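Side-chain contacts in chitin-binding type-4 domain-containing protein (Photorhabdus laumondii subsp. laumondii, PDB 6T5Z), which is a copper-dependent lytic polysaccharide monooxygenase of family AA10 that probably binds chitin and cleaves its chains oxidatively: residues Leu151-Ile156 against Leu160-Gln165; Lys39-Ala44 against Glu113-Thr118; Ala11-Ala16 against Arg69-Pro74. All coordinates share one frame; numbering follows the deposited sequence.

In the fold
All three contacts lie within one LPMO_10 domain, whose core is built of two beta-sheets. Contact 1 is the hairpin of strands 148-156 and 161-172, with Phe-163 beside the copper site. The centre of contact 2, a meeting of two loops, is about 12 Å from the centre of contact 1; Lys-39 links the two by bonding to Ile-156 and Leu-160. Contact 3 sets helix 10-14 against the approach to strand 73-76, the parallel neighbour of strand 161-172, its centre about 19 Å from that of contact 1 and about 23 Å from that of contact 2. Contacts 3 and 2 alternate along the chain, and both close before the hairpin; contacts 1 and 3 reach the same mixed sheet.

Contact 1: Leu151-Ile156 against Leu160-Gln165; sequences LGVWTI and LNAFYQ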
loop_
_atom_site.group_PDB
_atom_site.type_symbol
_atom_site.label_atom_id
_atom_site.label_comp_id
_atom_site.label_asym_id
_atom_site.label_seq_id
_atom_site.Cartn_x
_atom_site.Cartn_y
_atom_site.Cartn_z
ATOM N N LEU A 151 0.185 -0.269 -4.241
ATOM C CA LEU A 151 -0.025 0.841 -3.316
ATOM C C LEU A 151 -1.506 0.939 -2.978
ATOM O O LEU A 151 -2.331 1.283 -3.834
ATOM C CB LEU A 151 0.480 2.163 -3.893
ATOM C CG LEU A 151 0.188 3.399 -3.032
ATOM C CD1 LEU A 151 0.944 3.342 -1.691
ATOM C CD2 LEU A 151 0.518 4.698 -3.756
ATOM N N GLY A 152 -1.846 0.646 -1.723
ATOM C CA GLY A 152 -3.196 0.849 -1.240
ATOM C C GLY A 152 -3.319 2.241 -0.659
ATOM O O GLY A 152 -2.436 2.696 0.070
ATOM N N VAL A 153 -4.411 2.928 -1.004
ATOM C CA VAL A 153 -4.661 4.285 -0.520
ATOM C C VAL A 153 -6.058 4.354 0.075
ATOM O O VAL A 153 -7.051 4.053 -0.602
ATOM C CB VAL A 153 -4.494 5.337 -1.624
ATOM C CG1 VAL A 153 -4.665 6.751 -1.041
ATOM C CG2 VAL A 153 -3.129 5.178 -2.304
ATOM N N TRP A 154 -6.128 4.758 1.336
ATOM C CA TRP A 154 -7.370 4.983 2.053
ATOM C C TRP A 154 -7.506 6.485 2.234
ATOM O O TRP A 154 -6.766 7.083 3.019
ATOM C CB TRP A 154 -7.347 4.251 3.393
ATOM C CG TRP A 154 -8.484 4.588 4.287
ATOM C CD1 TRP A 154 -9.740 4.982 3.910
ATOM C CD2 TRP A 154 -8.490 4.564 5.724
ATOM N NE1 TRP A 154 -10.516 5.202 5.015
ATOM C CE2 TRP A 154 -9.782 4.942 6.142
ATOM C CE3 TRP A 154 -7.535 4.246 6.695
ATOM C CZ2 TRP A 154 -10.137 5.037 7.493
ATOM C CZ3 TRP A 154 -7.890 4.330 8.034
ATOM C CH2 TRP A 154 -9.174 4.719 8.422
ATOM N N THR A 155 -8.435 7.095 1.498
ATOM C CA THR A 155 -8.578 8.544 1.453
ATOM C C THR A 155 -9.663 8.970 2.441
ATOM O O THR A 155 -10.797 8.475 2.381
ATOM C CB THR A 155 -8.890 8.992 0.017
ATOM O OG1 THR A 155 -7.787 8.645 -0.839
ATOM C CG2 THR A 155 -9.147 10.506 -0.070
ATOM N N ILE A 156 -9.305 9.878 3.358
ATOM C CA ILE A 156 -10.198 10.336 4.420
ATOM C C ILE A 156 -10.992 11.533 3.919
ATOM O O ILE A 156 -10.412 12.493 3.405
ATOM C CB ILE A 156 -9.403 10.711 5.682
ATOM C CG1 ILE A 156 -8.453 9.585 6.110
ATOM C CG2 ILE A 156 -10.362 11.073 6.821
ATOM C CD1 ILE A 156 -9.143 8.263 6.359
ATOM N N LEU A 160 -7.522 16.447 5.143
ATOM C CA LEU A 160 -6.705 16.630 3.951
ATOM C C LEU A 160 -5.899 15.385 3.589
ATOM O O LEU A 160 -5.155 15.408 2.602
ATOM C CB LEU A 160 -5.752 17.813 4.160
ATOM C CG LEU A 160 -6.396 19.186 4.404
ATOM C CD1 LEU A 160 -5.316 20.225 4.725
ATOM C CD2 LEU A 160 -7.250 19.621 3.211
ATOM N N ASN A 161 -6.037 14.300 4.342
ATOM C CA ASN A 161 -5.040 13.238 4.336
ATOM C C ASN A 161 -5.580 11.911 3.805
ATOM O O ASN A 161 -6.773 11.746 3.532
ATOM C CB ASN A 161 -4.482 13.051 5.748
ATOM C CG ASN A 161 -3.730 14.270 6.223
ATOM O OD1 ASN A 161 -3.101 14.961 5.424
ATOM N ND2 ASN A 161 -3.784 14.544 7.520
ATOM N N ALA A 162 -4.652 10.964 3.668
ATOM C CA ALA A 162 -4.921 9.586 3.284
ATOM C C ALA A 162 -3.875 8.698 3.940
ATOM O O ALA A 162 -2.810 9.167 4.344
ATOM C CB ALA A 162 -4.876 9.391 1.764
ATOM N N PHE A 163 -4.162 7.403 4.006
ATOM C CA PHE A 163 -3.197 6.440 4.532
ATOM C C PHE A 163 -2.623 5.606 3.398
ATOM O O PHE A 163 -3.355 5.174 2.502
ATOM C CB PHE A 163 -3.840 5.550 5.596
ATOM C CG PHE A 163 -4.139 6.291 6.868
ATOM C CD1 PHE A 163 -5.286 7.069 6.977
ATOM C CD2 PHE A 163 -3.233 6.286 7.919
ATOM C CE1 PHE A 163 -5.546 7.788 8.134
ATOM C CE2 PHE A 163 -3.492 7.004 9.083
ATOM C CZ PHE A 163 -4.641 7.757 9.186
ATOM N N TYR A 164 -1.304 5.370 3.441
ATOM C CA TYR A 164 -0.580 4.814 2.295
ATOM C C TYR A 164 0.055 3.485 2.678
ATOM O O TYR A 164 0.857 3.425 3.618
ATOM C CB TYR A 164 0.471 5.806 1.796
ATOM C CG TYR A 164 -0.128 7.007 1.085
ATOM C CD1 TYR A 164 -0.533 8.139 1.796
ATOM C CD2 TYR A 164 -0.302 6.999 -0.298
ATOM C CE1 TYR A 164 -1.089 9.246 1.138
ATOM C CE2 TYR A 164 -0.853 8.091 -0.960
ATOM C CZ TYR A 164 -1.245 9.206 -0.237
ATOM O OH TYR A 164 -1.776 10.286 -0.904
ATOM N N GLN A 165 -0.286 2.422 1.940
ATOM C CA GLN A 165 0.166 1.066 2.267
ATOM C C GLN A 165 0.718 0.365 1.028
ATOM O O GLN A 165 -0.056 -0.173 0.233
ATOM C CB GLN A 165 -0.983 0.259 2.872
ATOM C CG GLN A 165 -1.381 0.722 4.278
ATOM C CD GLN A 165 -0.570 0.035 5.373
ATOM O OE1 GLN A 165 -0.586 -1.187 5.493
ATOM N NE2 GLN A 165 0.121 0.825 6.184
#
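Trp-154 and Phe-163 run alongside each other from the same face of an antiparallel hairpin. Their planes are near parallel, 28° apart, but offset until little of one ring lies over the other; the closest atoms are Trp-154 CE3 and Phe-163 CD1 at 3.6 Å. Ile-156 completes the cluster. Its CG1, placed beside its own backbone N by chi1 of -52°, comes to the edge of the Phe-163 ring at CE1, 4.0 Å away, while its CD1 sits over one face of the Trp-154 indole, toward the rim.

Val-153, Ala-162 and Tyr-164 occupy the other face. Val-153 CG1 lies over the Tyr-164 ring and also meets Ala-162 CB at 3.9 Å, whereas Leu-151 CD1 reaches the ring edge, 4.1 Å from Tyr-164 CD2.

Five backbone bonds set this register. Gly-152 pairs with Gln-165 and Trp-154 with Phe-163 in hydrogen-bonded pairs, Gly-152 N lying 2.8 Å from Gln-165 O, and Ile-156 N closes the series on Asn-161 O at 3.2 Å. In the non-hydrogen-bonded Thr-155/Ala-162 pair the CA atoms approach to 4.2 Å.

The polar ends are held from outside: Trp-154 NE1 by Thr-92 OG1, Tyr-164 OH by the carbonyl of Lys-38, and Gln-165 OE1 by both Ser-9 OG and Ile-4 N. Phe-163 also meets the copper ligand His-1, ring planes at about 60°, and its side chain lies about 4 Å from a bound copper ion, so this aromatic face forms part of the surroundings of the metal site. In the mixed sheet, strand 148-156 has strand 92-99 as its other antiparallel neighbour, and strand 161-172 pairs with strand 36-38 near this end.

Contact 2: Lys39-Ala44 against Glu113-Thr118; sequences KGFPQA and EQFNST
Ser-117 O and Gln-43 NE2 are joined through one water, which donates to Ser-117 O at 2.6 Å and accepts from Gln-43 NE2 at 3.0 Å. The same carbonyl oxygen meets the ring of Pro-42, whose CG is 3.6 Å from Ser-117 O with CD slightly farther off; the carbonyl thus takes a hydrogen bond from the water and an apolar touch from the proline ring. A cis peptide bond precedes Pro-42, and its CB lies over the centre of the Phe-41 ring, a CH-pi type of packing between adjacent residues.

Deeper down, the far end of the Phe-41 ring comes near Phe-115. With chi1 of -176° the ring extends away from the backbone N, and the rim atom CZ comes within 4.4 Å of Phe-115 CD2, a loose apolar touch. Within 39-44, Ala-44 N bonds to Gly-40 O, closing the turn that carries Pro-42 and Gln-43. Arg-112 gives this turn a further hold, its NE bonding to Pro-42 O and its NH2 to Ala-44 O.

Both loops pack on the mixed sheet: Phe-41, Pro-42 and Phe-115 all rest on Phe-98 of strand 92-99, while Phe-41 and Phe-115 also touch Leu-151 of strand 148-156.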
loop_
_atom_site.group_PDB
_atom_site.type_symbol
_atom_site.label_atom_id
_atom_site.label_comp_id
_atom_site.label_asym_id
_atom_site.label_seq_id
_atom_site.Cartn_x
_atom_site.Cartn_y
_atom_site.Cartn_z
ATOM N N LYS A 39 -3.705 13.548 0.825
ATOM C CA LYS A 39 -4.414 12.728 -0.150
ATOM C C LYS A 39 -4.036 13.154 -1.568
ATOM O O LYS A 39 -3.283 14.109 -1.785
ATOM C CB LYS A 39 -5.928 12.830 0.059
ATOM C CG LYS A 39 -6.501 14.234 -0.189
ATOM C CD LYS A 39 -8.016 14.306 -0.028
ATOM C CE LYS A 39 -8.446 14.121 1.421
ATOM N NZ LYS A 39 -9.898 14.475 1.595
ATOM N N GLY A 40 -4.563 12.436 -2.551
ATOM C CA GLY A 40 -4.496 12.883 -3.927
ATOM C C GLY A 40 -3.357 12.331 -4.762
ATOM O O GLY A 40 -3.077 12.882 -5.831
ATOM N N PHE A 41 -2.674 11.287 -4.302
ATOM C CA PHE A 41 -1.714 10.608 -5.151
ATOM C C PHE A 41 -2.371 10.169 -6.468
ATOM O O PHE A 41 -3.474 9.642 -6.447
ATOM C CB PHE A 41 -1.137 9.396 -4.406
ATOM C CG PHE A 41 -0.068 8.687 -5.160
ATOM C CD1 PHE A 41 1.264 9.050 -5.009
ATOM C CD2 PHE A 41 -0.389 7.657 -6.029
ATOM C CE1 PHE A 41 2.252 8.393 -5.716
ATOM C CE2 PHE A 41 0.591 7.003 -6.734
ATOM C CZ PHE A 41 1.918 7.369 -6.575
ATOM N N PRO A 42 -1.691 10.357 -7.614
ATOM C CA PRO A 42 -0.335 10.895 -7.812
ATOM C C PRO A 42 -0.234 12.403 -8.071
ATOM O O PRO A 42 0.883 12.917 -8.184
ATOM C CB PRO A 42 0.143 10.135 -9.048
ATOM C CG PRO A 42 -1.111 9.995 -9.859
ATOM C CD PRO A 42 -2.191 9.697 -8.833
ATOM N N GLN A 43 -1.369 13.095 -8.197
ATOM C CA GLN A 43 -1.318 14.536 -8.456
ATOM C C GLN A 43 -0.763 15.294 -7.256
ATOM O O GLN A 43 -0.187 16.374 -7.419
ATOM C CB GLN A 43 -2.709 15.058 -8.826
ATOM C CG GLN A 43 -3.253 14.542 -10.158
ATOM C CD GLN A 43 -3.753 13.101 -10.116
ATOM O OE1 GLN A 43 -4.296 12.634 -9.099
ATOM N NE2 GLN A 43 -3.577 12.382 -11.234
ATOM N N ALA A 44 -0.932 14.749 -6.057
ATOM C CA ALA A 44 -0.319 15.286 -4.846
ATOM C C ALA A 44 0.139 14.101 -4.001
ATOM O O ALA A 44 0.329 12.986 -4.503
ATOM C CB ALA A 44 -1.283 16.209 -4.086
ATOM N N GLU A 113 6.725 7.585 -11.784
ATOM C CA GLU A 113 7.091 6.937 -13.035
ATOM C C GLU A 113 7.122 5.420 -12.884
ATOM O O GLU A 113 6.878 4.699 -13.859
ATOM C CB GLU A 113 8.441 7.480 -13.512
ATOM C CG GLU A 113 8.824 7.095 -14.922
ATOM C CD GLU A 113 9.587 5.790 -14.995
ATOM O OE1 GLU A 113 10.150 5.355 -13.961
ATOM O OE2 GLU A 113 9.627 5.196 -16.095
ATOM N N GLN A 114 7.385 4.915 -11.667
ATOM C CA GLN A 114 7.417 3.474 -11.444
ATOM C C GLN A 114 6.027 2.859 -11.351
ATOM O O GLN A 114 5.896 1.638 -11.512
ATOM C CB GLN A 114 8.205 3.166 -10.168
ATOM C CG GLN A 114 9.705 3.463 -10.289
ATOM C CD GLN A 114 10.532 2.211 -10.536
ATOM O OE1 GLN A 114 10.444 1.587 -11.598
ATOM N NE2 GLN A 114 11.356 1.842 -9.549
ATOM N N PHE A 115 4.999 3.671 -11.098
ATOM C CA PHE A 115 3.628 3.216 -10.906
ATOM C C PHE A 115 2.782 3.549 -12.124
ATOM O O PHE A 115 3.024 4.541 -12.811
ATOM C CB PHE A 115 2.999 3.888 -9.675
ATOM C CG PHE A 115 3.321 3.216 -8.376
ATOM C CD1 PHE A 115 2.677 2.048 -8.019
ATOM C CD2 PHE A 115 4.243 3.772 -7.495
ATOM C CE1 PHE A 115 2.965 1.417 -6.806
ATOM C CE2 PHE A 115 4.528 3.153 -6.284
ATOM C CZ PHE A 115 3.879 1.975 -5.941
ATOM N N ASN A 116 1.791 2.703 -12.399
ATOM C CA ASN A 116 0.732 3.114 -13.308
ATOM C C ASN A 116 0.097 4.399 -12.785
ATOM O O ASN A 116 0.021 4.627 -11.574
ATOM C CB ASN A 116 -0.314 2.006 -13.455
ATOM C CG ASN A 116 0.189 0.834 -14.289
ATOM O OD1 ASN A 116 0.936 1.017 -15.251
ATOM N ND2 ASN A 116 -0.218 -0.376 -13.919
ATOM N N SER A 117 -0.324 5.267 -13.710
ATOM C CA SER A 117 -0.792 6.588 -13.305
ATOM C C SER A 117 -2.191 6.558 -12.707
ATOM O O SER A 117 -2.543 7.458 -11.943
ATOM C CB SER A 117 -0.751 7.555 -14.485
ATOM O OG SER A 117 -1.742 7.218 -15.442
ATOM N N THR A 118 -2.991 5.561 -13.023
ATOM C CA THR A 118 -4.336 5.490 -12.487
ATOM C C THR A 118 -4.498 4.185 -11.725
ATOM O O THR A 118 -3.753 3.225 -11.961
ATOM C CB THR A 118 -5.387 5.576 -13.602
ATOM O OG1 THR A 118 -5.170 4.509 -14.528
ATOM C CG2 THR A 118 -5.310 6.920 -14.314
HETATM O O HOH W 1 -4.219 9.504 -11.823
#

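Contact 3: Ala11-Ala16 against Arg69-Pro74; sequences AFLCSA and RWKKIP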
loop_
_atom_site.group_PDB
_atom_site.type_symbol
_atom_site.label_atom_id
_atom_site.label_comp_id
_atom_site.label_asym_id
_atom_site.label_seq_id
_atom_site.Cartn_x
_atom_site.Cartn_y
_atom_site.Cartn_z
ATOM N N ALA A 11 4.531 -2.606 5.757
ATOM C CA ALA A 11 4.531 -2.158 7.146
ATOM C C ALA A 11 3.938 -3.205 8.081
ATOM O O ALA A 11 4.443 -3.407 9.200
ATOM C CB ALA A 11 3.763 -0.840 7.268
ATOM N N PHE A 12 2.854 -3.861 7.662
ATOM C CA PHE A 12 2.256 -4.898 8.494
ATOM C C PHE A 12 3.255 -6.007 8.781
ATOM O O PHE A 12 3.372 -6.471 9.921
ATOM C CB PHE A 12 1.005 -5.472 7.824
ATOM C CG PHE A 12 0.494 -6.722 8.492
ATOM C CD1 PHE A 12 -0.073 -6.657 9.761
ATOM C CD2 PHE A 12 0.627 -7.959 7.887
ATOM C CE1 PHE A 12 -0.533 -7.794 10.390
ATOM C CE2 PHE A 12 0.175 -9.111 8.520
ATOM C CZ PHE A 12 -0.420 -9.018 9.768
ATOM N N LEU A 13 4.000 -6.432 7.760
ATOM C CA LEU A 13 4.961 -7.512 7.946
ATOM C C LEU A 13 6.125 -7.090 8.834
ATOM O O LEU A 13 6.795 -7.954 9.409
ATOM C CB LEU A 13 5.473 -7.995 6.587
ATOM C CG LEU A 13 4.410 -8.616 5.675
ATOM C CD1 LEU A 13 5.045 -9.023 4.368
ATOM C CD2 LEU A 13 3.737 -9.799 6.332
ATOM N N CYS A 14 6.371 -5.787 8.968
ATOM C CA CYS A 14 7.356 -5.304 9.929
ATOM C C CYS A 14 6.889 -5.477 11.366
ATOM O O CYS A 14 7.723 -5.543 12.273
ATOM C CB CYS A 14 7.645 -3.821 9.696
ATOM S SG CYS A 14 8.499 -3.366 8.186
ATOM N N SER A 15 5.581 -5.568 11.594
ATOM C CA SER A 15 5.022 -5.487 12.932
ATOM C C SER A 15 5.066 -6.839 13.641
ATOM O O SER A 15 5.257 -7.900 13.031
ATOM C CB SER A 15 3.578 -4.973 12.879
ATOM O OG SER A 15 2.716 -5.965 12.347
ATOM N N ALA A 16 4.857 -6.782 14.959
ATOM C CA ALA A 16 4.772 -8.003 15.748
ATOM C C ALA A 16 3.648 -8.898 15.248
ATOM O O ALA A 16 3.839 -10.112 15.086
ATOM C CB ALA A 16 4.583 -7.666 17.229
ATOM N N ARG A 69 15.144 -6.873 -0.748
ATOM C CA ARG A 69 14.904 -6.218 0.539
ATOM C C ARG A 69 13.672 -6.760 1.251
ATOM O O ARG A 69 13.687 -6.950 2.474
ATOM C CB ARG A 69 14.774 -4.710 0.336
ATOM C CG ARG A 69 14.443 -3.955 1.619
ATOM C CD ARG A 69 15.665 -3.877 2.520
ATOM N NE ARG A 69 15.378 -3.244 3.804
ATOM C CZ ARG A 69 14.857 -3.874 4.853
ATOM N NH1 ARG A 69 14.528 -5.159 4.774
ATOM N NH2 ARG A 69 14.663 -3.216 5.991
ATOM N N TRP A 70 12.569 -6.937 0.524
ATOM C CA TRP A 70 11.267 -7.083 1.147
ATOM C C TRP A 70 10.708 -8.485 0.964
ATOM O O TRP A 70 10.877 -9.105 -0.089
ATOM C CB TRP A 70 10.281 -6.059 0.575
ATOM C CG TRP A 70 10.758 -4.639 0.757
ATOM C CD1 TRP A 70 11.083 -3.749 -0.229
ATOM C CD2 TRP A 70 10.999 -3.967 1.999
ATOM N NE1 TRP A 70 11.491 -2.561 0.321
ATOM C CE2 TRP A 70 11.440 -2.663 1.688
ATOM C CE3 TRP A 70 10.862 -4.332 3.347
ATOM C CZ2 TRP A 70 11.755 -1.726 2.678
ATOM C CZ3 TRP A 70 11.171 -3.397 4.327
ATOM C CH2 TRP A 70 11.627 -2.118 3.984
ATOM N N LYS A 71 10.031 -8.967 2.002
ATOM C CA LYS A 71 9.311 -10.225 1.909
ATOM C C LYS A 71 8.100 -10.033 1.004
ATOM O O LYS A 71 7.352 -9.067 1.159
ATOM C CB LYS A 71 8.878 -10.673 3.299
ATOM C CG LYS A 71 7.875 -11.806 3.309
ATOM C CD LYS A 71 8.537 -13.132 3.004
ATOM C CE LYS A 71 7.533 -14.281 3.160
ATOM N NZ LYS A 71 6.353 -14.134 2.252
ATOM N N LYS A 72 7.917 -10.944 0.055
ATOM C CA LYS A 72 6.885 -10.817 -0.962
ATOM C C LYS A 72 5.757 -11.809 -0.697
ATOM O O LYS A 72 6.002 -12.996 -0.471
ATOM C CB LYS A 72 7.482 -11.031 -2.354
ATOM C CG LYS A 72 8.611 -10.047 -2.661
ATOM C CD LYS A 72 9.508 -10.448 -3.815
ATOM C CE LYS A 72 10.690 -9.487 -3.919
ATOM N NZ LYS A 72 11.672 -9.708 -2.795
ATOM N N ILE A 73 4.523 -11.330 -0.754
ATOM C CA ILE A 73 3.368 -12.216 -0.620
ATOM C C ILE A 73 3.139 -12.892 -1.965
ATOM O O ILE A 73 2.998 -12.196 -2.984
ATOM C CB ILE A 73 2.101 -11.443 -0.195
ATOM C CG1 ILE A 73 2.362 -10.576 1.047
ATOM C CG2 ILE A 73 0.955 -12.408 0.038
ATOM C CD1 ILE A 73 2.780 -11.367 2.293
ATOM N N PRO A 74 3.084 -14.222 -2.025
ATOM C CA PRO A 74 2.753 -14.892 -3.291
ATOM C C PRO A 74 1.269 -14.778 -3.604
ATOM O O PRO A 74 0.418 -15.097 -2.773
ATOM C CB PRO A 74 3.161 -16.350 -3.045
ATOM C CG PRO A 74 3.147 -16.514 -1.544
ATOM C CD PRO A 74 3.445 -15.165 -0.943
#
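Leu-13 projects from helix 10-14 into the angle between Lys-71 and Ile-73, and one methyl, CD1, does all the close touching. Its side chain and that of Ile-73 run at a slant to each other and meet through their end methyls, Leu-13 CD1 to Ile-73 CD1 at 3.9 Å. Ile-73 CG1 stands beside its own backbone N (chi1 -52°), from where CD1 is carried over to the helix. Lys-71 contributes the base of its chain and its backbone: CG is 4.1 Å from Leu-13 CD1, and Lys-71 O lies 4.0 Å from the same methyl. No hydrogen bond joins the two segments directly.

The Lys-71 chain bends at chi2 and again at chi4, bringing NZ back to Lys-72 O at 3.0 Å, with the donor well above the carbonyl plane. Lys-72 starts out away from the helix, and its NZ bonds to Trp-70 O at 2.9 Å and also to Glu-67 O. The two ammonium groups thus brace the strand approach with bonds to nearby carbonyls.

On the helix side, Phe-12 O takes two donors, Ser-15 N and Ser-15 OG; the hydroxyl is 2.6 Å from Phe-12 O and lies in the carbonyl plane, on a lone pair. Together they hold the turn from Phe-12 to Ser-15. Asn-22 links the two segments, bonding to the backbone of Leu-13 and, through OD1, to Lys-71 N.

The Cys-14 to Cys-25 disulfide ties this helix to the following loop. Such a long, loop-rich insertion after the first beta-strand is consistent with the L2 region of AA10 LPMOs, packed on their immunoglobulin-like beta-sandwich.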